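Local coordinates for putative acetyltransferase Sthe_0691 (Sphaerobacter thermophilus, PDB 3SHP), which is a putative acetyltransferase, probably moving an acetyl group from acetyl-coenzyme A to an acceptor that has not been identified, at residues Ile64-Asp69 with Ala92-Asp97; Gln83-Arg88 with Pro111-Glu116; Leu120-Glu125 with Ala140-Ala145. All coordinates share one frame; numbering follows the deposited sequence.

Interaction 1: residues Ile64-Asp69 with Ala92-Asp97; sequences IVRRSD and APWLDD
Arg66, at the end of strand 58-66, reaches across to Trp94 and Leu95 in the loop between strand 84-91 and helix 98-116. This is the beta-to-alpha connection of an alpha/beta fold resembling that of GNAT acetyltransferases, and its first residues, Ala92 to Leu95, form a type I beta turn. The contact is small, burying 83 Å² in all. Its compact side belongs to the two apolar residues. Leu95, which also packs on Val73 and Leu101, brings its CD2 to 3.9 Å from Arg66 NH2. Trp94 presents the edge of its ring, with CZ3 4.0 Å from Arg66 NH1; the guanidinium and ring planes are 58° apart. One face of the ring lies over Ala92 CB instead, a methyl small enough to lie close to the ring, offset toward its rim. On the exposed side, within the turn that follows the strand, Arg66 is held by its own segment. Its chain bends at chi3 (49°), which turns the guanidinium toward Asp69 for a side-on, two-nitrogen grip. Arg66 NH1 lies 2.8 Å from Asp69 OD2. Arg66 NE approaches Asp69 OD1 nearly straight, at 176°, but from above the carboxylate plane. An arginine fits because its long chain can lie against apolar neighbours and still carry several donors: NH2 makes a salt bridge to Glu21 of a second subunit, whose His25 stacks with Trp94. Replacing Arg66 by an alanine would remove the whole guanidinium and is likely to leave Asp69 and Glu21 of the second subunit without their shared positive mate, with a gap beside Leu95. The turn carrying both apolar side chains is closed by its own backbone bond, Leu95 N to Ala92 O, 3.3 Å long.

Interaction 2: residues Gln83-Arg88 with Pro111-Glu116; sequences QTASLR and PWLRDE
In the beta-alpha-beta unit of strand 84-91, helix 98-116 and strand 121-127, Leu113 packs the helix on the first strand, against Ala85 and Leu87. All three side chains are buried, and no hydrogen bond passes between the segments. Leu113 CD1 makes both contacts: it is 3.5 Å from Leu87 CD2 and 4.3 Å from Ala85 CB. The leucines slide past each other in opposite directions, so that branch ends meet. Leu87 holds CG between its backbone N and carbonyl carbon (chi1 54°), and from there CD2 reaches Leu113 CD1. Ala85 CA lies 7.8 Å from Leu113 CA, the nearest CA pair of the two segments, and the alanine is a methyl small enough to let the helix lie low over the strand. The strand alternates as expected: Ser86, between the two, points away from the helix and packs on Arg149 of a third subunit. Phe80 of strand 72-80 adds to the same apolar layer, touching both Ala85 and Leu113. Helix-on-sheet packing by aliphatic side chains of this kind is typical of the beta-alpha-beta crossover, which in GNAT-like folds joins two parallel central strands.

Interaction 3: residues Leu120-Glu125 with Ala140-Ala145; sequences LVITVE and AGLKAA
Val124 and Ile122, both directed from strand 121-127 toward the segment 140-145, take the side chain of Leu142 against them. Leu142 stands where the chain leaves helix 131-139 and enters strand 143-151, so the contact holds the helix-to-strand connection against strand 121-127 in this apparently GNAT-like alpha/beta fold. Its two branches divide the work. CD1 of Leu142 meets Val124 CG2 at 3.5 Å, the closer approach, while CD2 of Leu142 lies 4.4 Å from Ile122 CG2. Val124 and Leu142 cross at about a right angle, with methyl against methyl. Leu142 has CG turned anti to its carbonyl carbon, chi1 -55°, and an otherwise extended chain, which carries both methyls out to the strand. Beta-branched residues suit the strand because they favour extended backbone, and their methyls offer a broad apolar face; leucine, with its fork at the end of the chain, can touch two of them at once. Between these two strand residues, Thr123 points away, and its hydroxyl hydrogen-bonds Gln165 NE2 on strand 157-167. Leu142 also packs on Ala166 of that same strand.

The next shell sets the position of Leu142. Gly141 ends the helix in a Schellman motif with positive phi, 85°, a backbone shape in which a CB would jam against the carbonyl O of Ala140; with no side chain, the glycine lets the chain turn sharply, and Leu142 then swings in toward the sheet. Just before the turn, Ala140 O accepts a hydrogen bond from Arg114 NH1 on helix 98-116.

From the N terminus, interaction 1 opens at 64-69 and closes at 92-97, joining the end of strand 58-66 to the loop before helix 98-116. Interaction 2 opens inside that span, at 83-88, and closes beyond it at 111-116, so the two cross, though their centres are about 23 Å apart; it joins the same helix to strand 84-91. Interaction 3 follows in series, closing a loop that contains helix 131-139 and joining the entry of strand 143-151 to strand 121-127. Its centre is about 9 Å from that of interaction 2, and Gln83 O probably bonds Leu120 N just ahead of the neighbouring parallel strands. All three reach the same mixed sheet.

Interaction 1: residues Ile64-Asp69 with Ala92-Asp97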
# COMPACT_ATOMS: atom_id res chain seq x y z
N ILE A 64 -9.85 -21.05 -21.40
CA ILE A 64 -9.17 -21.46 -22.63
C ILE A 64 -8.29 -22.65 -22.23
O ILE A 64 -7.44 -22.53 -21.33
CB ILE A 64 -8.34 -20.33 -23.21
CG1 ILE A 64 -9.22 -19.10 -23.48
CG2 ILE A 64 -7.56 -20.81 -24.47
CD1 ILE A 64 -8.40 -17.81 -23.79
N VAL A 65 -8.51 -23.80 -22.86
CA VAL A 65 -7.91 -25.04 -22.38
C VAL A 65 -7.02 -25.61 -23.47
O VAL A 65 -7.47 -25.82 -24.60
CB VAL A 65 -8.99 -26.09 -21.96
CG1 VAL A 65 -8.36 -27.37 -21.44
CG2 VAL A 65 -9.99 -25.52 -20.93
N ARG A 66 -5.76 -25.87 -23.14
CA ARG A 66 -4.86 -26.47 -24.10
C ARG A 66 -5.18 -27.94 -24.22
O ARG A 66 -5.15 -28.67 -23.24
CB ARG A 66 -3.39 -26.27 -23.72
CG ARG A 66 -2.42 -26.68 -24.82
CD ARG A 66 -1.02 -26.19 -24.55
NE ARG A 66 -0.55 -26.49 -23.19
CZ ARG A 66 0.46 -25.86 -22.60
NH1 ARG A 66 0.81 -26.20 -21.36
NH2 ARG A 66 1.12 -24.90 -23.24
N ARG A 67 -5.49 -28.35 -25.45
CA ARG A 67 -5.85 -29.72 -25.78
C ARG A 67 -4.77 -30.77 -25.42
O ARG A 67 -5.09 -31.78 -24.79
CB ARG A 67 -6.24 -29.82 -27.27
CG ARG A 67 -7.48 -28.92 -27.67
CD ARG A 67 -7.87 -29.03 -29.13
NE ARG A 67 -7.91 -30.43 -29.55
CZ ARG A 67 -7.82 -30.85 -30.82
NH1 ARG A 67 -7.72 -29.99 -31.82
NH2 ARG A 67 -7.85 -32.16 -31.08
N SER A 68 -3.51 -30.53 -25.79
CA SER A 68 -2.46 -31.55 -25.54
C SER A 68 -2.38 -31.99 -24.08
O SER A 68 -2.24 -33.18 -23.82
CB SER A 68 -1.09 -31.09 -26.04
OG SER A 68 -0.72 -29.85 -25.44
N ASP A 69 -2.52 -31.07 -23.13
CA ASP A 69 -2.37 -31.45 -21.71
C ASP A 69 -3.54 -31.07 -20.80
O ASP A 69 -3.47 -31.30 -19.59
CB ASP A 69 -1.04 -30.90 -21.12
CG ASP A 69 -0.96 -29.37 -21.15
OD1 ASP A 69 -1.87 -28.73 -21.72
OD2 ASP A 69 0.02 -28.79 -20.62
N ALA A 92 -2.31 -17.02 -19.12
CA ALA A 92 -1.39 -17.35 -18.04
C ALA A 92 -0.02 -16.75 -18.34
O ALA A 92 0.45 -16.79 -19.47
CB ALA A 92 -1.28 -18.86 -17.85
N PRO A 93 0.60 -16.14 -17.33
CA PRO A 93 1.91 -15.51 -17.48
C PRO A 93 3.05 -16.49 -17.74
O PRO A 93 4.07 -16.09 -18.32
CB PRO A 93 2.13 -14.79 -16.12
CG PRO A 93 1.31 -15.62 -15.15
CD PRO A 93 0.07 -15.99 -15.96
N TRP A 94 2.89 -17.75 -17.33
CA TRP A 94 3.90 -18.78 -17.57
C TRP A 94 3.88 -19.32 -19.01
O TRP A 94 4.73 -20.14 -19.36
CB TRP A 94 3.76 -19.94 -16.59
CG TRP A 94 2.35 -20.48 -16.41
CD1 TRP A 94 1.47 -20.17 -15.41
CD2 TRP A 94 1.68 -21.45 -17.25
NE1 TRP A 94 0.30 -20.89 -15.56
CE2 TRP A 94 0.40 -21.68 -16.68
CE3 TRP A 94 2.04 -22.16 -18.40
CZ2 TRP A 94 -0.53 -22.55 -17.23
CZ3 TRP A 94 1.12 -23.05 -18.96
CH2 TRP A 94 -0.17 -23.23 -18.37
N LEU A 95 2.93 -18.88 -19.83
CA LEU A 95 2.87 -19.41 -21.19
C LEU A 95 4.09 -19.00 -22.01
O LEU A 95 4.60 -17.89 -21.86
CB LEU A 95 1.59 -18.96 -21.89
CG LEU A 95 0.34 -19.79 -21.67
CD1 LEU A 95 -0.82 -19.07 -22.34
CD2 LEU A 95 0.48 -21.20 -22.27
N ASP A 96 4.56 -19.90 -22.85
CA ASP A 96 5.70 -19.62 -23.71
C ASP A 96 5.37 -18.59 -24.79
O ASP A 96 6.16 -17.66 -25.03
CB ASP A 96 6.23 -20.91 -24.35
CG ASP A 96 7.38 -21.52 -23.57
OD1 ASP A 96 8.13 -20.73 -22.95
OD2 ASP A 96 7.53 -22.77 -23.58
N ASP A 97 4.21 -18.76 -25.43
CA ASP A 97 3.76 -17.88 -26.50
C ASP A 97 2.24 -17.67 -26.37
O ASP A 97 1.43 -18.33 -27.01
CB ASP A 97 4.12 -18.48 -27.87
CG ASP A 97 3.84 -17.52 -29.06
OD1 ASP A 97 3.16 -16.46 -28.89
OD2 ASP A 97 4.33 -17.85 -30.18

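Interaction 2: residues Gln83-Arg88 with Pro111-Glu116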
# COMPACT_ATOMS: atom_id res chain seq x y z
N GLN A 83 -27.86 -5.56 -26.50
CA GLN A 83 -27.51 -5.93 -27.85
C GLN A 83 -26.01 -5.91 -28.10
O GLN A 83 -25.57 -5.80 -29.25
CB GLN A 83 -28.23 -4.98 -28.80
CG GLN A 83 -29.65 -5.47 -29.11
CD GLN A 83 -30.62 -4.35 -29.36
OE1 GLN A 83 -30.38 -3.19 -29.00
NE2 GLN A 83 -31.75 -4.70 -29.94
N THR A 84 -25.23 -5.98 -27.02
CA THR A 84 -23.77 -5.83 -27.09
C THR A 84 -23.05 -6.99 -26.44
O THR A 84 -23.58 -7.62 -25.53
CB THR A 84 -23.30 -4.54 -26.40
OG1 THR A 84 -23.60 -4.61 -25.00
CG2 THR A 84 -23.98 -3.30 -27.00
N ALA A 85 -21.85 -7.28 -26.93
CA ALA A 85 -20.96 -8.20 -26.26
C ALA A 85 -19.58 -7.56 -26.22
O ALA A 85 -19.09 -7.10 -27.25
CB ALA A 85 -20.90 -9.51 -27.00
N SER A 86 -19.00 -7.52 -25.03
CA SER A 86 -17.68 -6.96 -24.80
C SER A 86 -16.81 -8.04 -24.17
O SER A 86 -17.28 -8.80 -23.33
CB SER A 86 -17.78 -5.74 -23.89
OG SER A 86 -18.67 -4.78 -24.43
N LEU A 87 -15.54 -8.10 -24.56
CA LEU A 87 -14.66 -9.14 -24.06
C LEU A 87 -13.19 -8.79 -24.04
O LEU A 87 -12.72 -7.93 -24.79
CB LEU A 87 -14.82 -10.43 -24.85
CG LEU A 87 -14.68 -10.38 -26.35
CD1 LEU A 87 -13.99 -11.65 -26.82
CD2 LEU A 87 -16.07 -10.23 -27.00
N ARG A 88 -12.48 -9.48 -23.17
CA ARG A 88 -11.05 -9.33 -23.03
C ARG A 88 -10.48 -10.69 -22.63
O ARG A 88 -11.22 -11.55 -22.14
CB ARG A 88 -10.70 -8.23 -22.01
CG ARG A 88 -10.84 -8.56 -20.50
CD ARG A 88 -10.01 -7.56 -19.59
NE ARG A 88 -10.46 -6.17 -19.77
CZ ARG A 88 -11.47 -5.60 -19.12
NH1 ARG A 88 -11.83 -4.34 -19.39
NH2 ARG A 88 -12.15 -6.28 -18.19
N PRO A 111 -17.13 -16.32 -33.99
CA PRO A 111 -18.26 -16.84 -34.76
C PRO A 111 -19.40 -17.32 -33.86
O PRO A 111 -20.58 -17.18 -34.23
CB PRO A 111 -17.67 -18.03 -35.53
CG PRO A 111 -16.18 -17.83 -35.48
CD PRO A 111 -15.92 -17.14 -34.17
N TRP A 112 -19.06 -17.89 -32.70
CA TRP A 112 -20.05 -18.29 -31.69
C TRP A 112 -20.87 -17.07 -31.23
O TRP A 112 -22.10 -17.15 -31.11
CB TRP A 112 -19.39 -19.01 -30.50
CG TRP A 112 -20.32 -19.18 -29.33
CD1 TRP A 112 -21.41 -19.99 -29.26
CD2 TRP A 112 -20.24 -18.51 -28.06
NE1 TRP A 112 -22.02 -19.87 -28.04
CE2 TRP A 112 -21.33 -18.97 -27.28
CE3 TRP A 112 -19.36 -17.57 -27.50
CZ2 TRP A 112 -21.56 -18.52 -25.96
CZ3 TRP A 112 -19.60 -17.12 -26.19
CH2 TRP A 112 -20.70 -17.58 -25.45
N LEU A 113 -20.19 -15.96 -30.98
CA LEU A 113 -20.84 -14.72 -30.55
C LEU A 113 -21.81 -14.17 -31.60
O LEU A 113 -22.92 -13.75 -31.26
CB LEU A 113 -19.80 -13.65 -30.13
CG LEU A 113 -19.18 -13.74 -28.73
CD1 LEU A 113 -18.22 -12.57 -28.47
CD2 LEU A 113 -20.21 -13.81 -27.60
N ARG A 114 -21.39 -14.17 -32.87
CA ARG A 114 -22.26 -13.70 -33.96
C ARG A 114 -23.48 -14.59 -34.17
O ARG A 114 -24.58 -14.07 -34.36
CB ARG A 114 -21.50 -13.58 -35.28
CG ARG A 114 -20.35 -12.54 -35.33
CD ARG A 114 -19.86 -12.42 -36.80
NE ARG A 114 -18.67 -11.60 -37.04
CZ ARG A 114 -18.68 -10.29 -37.31
NH1 ARG A 114 -17.54 -9.68 -37.57
NH2 ARG A 114 -19.81 -9.58 -37.30
N ASP A 115 -23.30 -15.90 -34.12
CA ASP A 115 -24.39 -16.84 -34.42
C ASP A 115 -25.37 -17.08 -33.27
O ASP A 115 -26.59 -17.08 -33.48
CB ASP A 115 -23.86 -18.21 -34.87
CG ASP A 115 -23.02 -18.15 -36.14
OD1 ASP A 115 -23.12 -17.16 -36.88
OD2 ASP A 115 -22.25 -19.10 -36.38
N GLU A 116 -24.85 -17.34 -32.08
CA GLU A 116 -25.71 -17.85 -31.00
C GLU A 116 -26.42 -16.75 -30.20
O GLU A 116 -27.14 -17.03 -29.23
CB GLU A 116 -24.91 -18.80 -30.09
CG GLU A 116 -24.72 -20.19 -30.70
CD GLU A 116 -26.05 -20.82 -31.13
OE1 GLU A 116 -26.78 -21.33 -30.25
OE2 GLU A 116 -26.35 -20.80 -32.35

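Interaction 3: residues Leu120-Glu125 with Ala140-Ala145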
# COMPACT_ATOMS: atom_id res chain seq x y z
N LEU A 120 -25.77 -6.45 -31.97
CA LEU A 120 -25.52 -5.40 -32.94
C LEU A 120 -24.06 -4.92 -32.80
O LEU A 120 -23.53 -4.30 -33.73
CB LEU A 120 -26.53 -4.25 -32.78
CG LEU A 120 -28.00 -4.70 -32.95
CD1 LEU A 120 -29.03 -3.56 -32.78
CD2 LEU A 120 -28.24 -5.42 -34.29
N VAL A 121 -23.41 -5.23 -31.67
CA VAL A 121 -22.04 -4.77 -31.37
C VAL A 121 -21.21 -5.82 -30.64
O VAL A 121 -21.67 -6.41 -29.64
CB VAL A 121 -22.02 -3.48 -30.52
CG1 VAL A 121 -20.65 -2.84 -30.53
CG2 VAL A 121 -23.04 -2.48 -31.04
N ILE A 122 -20.01 -6.06 -31.15
CA ILE A 122 -19.00 -6.91 -30.50
C ILE A 122 -17.76 -6.05 -30.32
O ILE A 122 -17.33 -5.37 -31.27
CB ILE A 122 -18.64 -8.14 -31.38
CG1 ILE A 122 -19.88 -8.98 -31.68
CG2 ILE A 122 -17.57 -9.01 -30.71
CD1 ILE A 122 -19.64 -10.22 -32.61
N THR A 123 -17.19 -6.08 -29.12
CA THR A 123 -16.16 -5.15 -28.70
C THR A 123 -15.07 -5.97 -27.99
O THR A 123 -15.36 -6.68 -27.00
CB THR A 123 -16.75 -4.04 -27.78
OG1 THR A 123 -17.79 -3.33 -28.47
CG2 THR A 123 -15.70 -3.02 -27.35
N VAL A 124 -13.85 -5.89 -28.50
CA VAL A 124 -12.72 -6.70 -28.02
C VAL A 124 -11.49 -5.83 -27.73
O VAL A 124 -11.06 -5.02 -28.57
CB VAL A 124 -12.32 -7.78 -29.05
CG1 VAL A 124 -11.33 -8.78 -28.45
CG2 VAL A 124 -13.57 -8.53 -29.59
N GLU A 125 -10.89 -6.03 -26.56
CA GLU A 125 -9.63 -5.37 -26.19
C GLU A 125 -8.47 -6.17 -26.75
O GLU A 125 -8.42 -7.41 -26.54
CB GLU A 125 -9.48 -5.31 -24.66
CG GLU A 125 -10.48 -4.43 -23.95
CD GLU A 125 -10.08 -4.17 -22.47
OE1 GLU A 125 -9.16 -4.85 -21.95
OE2 GLU A 125 -10.69 -3.27 -21.83
N ALA A 140 -11.69 -12.11 -38.48
CA ALA A 140 -13.06 -12.25 -37.98
C ALA A 140 -13.99 -11.08 -38.37
O ALA A 140 -15.17 -11.07 -38.02
CB ALA A 140 -13.06 -12.45 -36.48
N GLY A 141 -13.45 -10.09 -39.09
CA GLY A 141 -14.28 -8.98 -39.57
C GLY A 141 -14.45 -7.86 -38.55
O GLY A 141 -15.33 -7.02 -38.71
N LEU A 142 -13.62 -7.86 -37.50
CA LEU A 142 -13.55 -6.75 -36.57
C LEU A 142 -12.60 -5.69 -37.12
O LEU A 142 -11.66 -6.02 -37.88
CB LEU A 142 -13.05 -7.20 -35.19
CG LEU A 142 -13.78 -8.33 -34.47
CD1 LEU A 142 -13.10 -8.63 -33.10
CD2 LEU A 142 -15.20 -7.95 -34.25
N LYS A 143 -12.84 -4.43 -36.72
CA LYS A 143 -12.05 -3.28 -37.14
C LYS A 143 -11.62 -2.41 -35.95
O LYS A 143 -12.39 -2.19 -35.00
CB LYS A 143 -12.83 -2.44 -38.15
CG LYS A 143 -12.86 -3.09 -39.57
CD LYS A 143 -13.94 -2.49 -40.42
CE LYS A 143 -14.15 -3.30 -41.70
NZ LYS A 143 -12.97 -3.20 -42.64
N ALA A 144 -10.39 -1.92 -36.01
CA ALA A 144 -9.85 -1.05 -34.96
C ALA A 144 -10.69 0.20 -34.87
O ALA A 144 -10.85 0.92 -35.86
CB ALA A 144 -8.40 -0.71 -35.25
N ALA A 145 -11.23 0.46 -33.68
CA ALA A 145 -12.18 1.56 -33.49
C ALA A 145 -11.64 2.63 -32.55
O ALA A 145 -11.91 3.83 -32.73
CB ALA A 145 -13.49 0.99 -32.94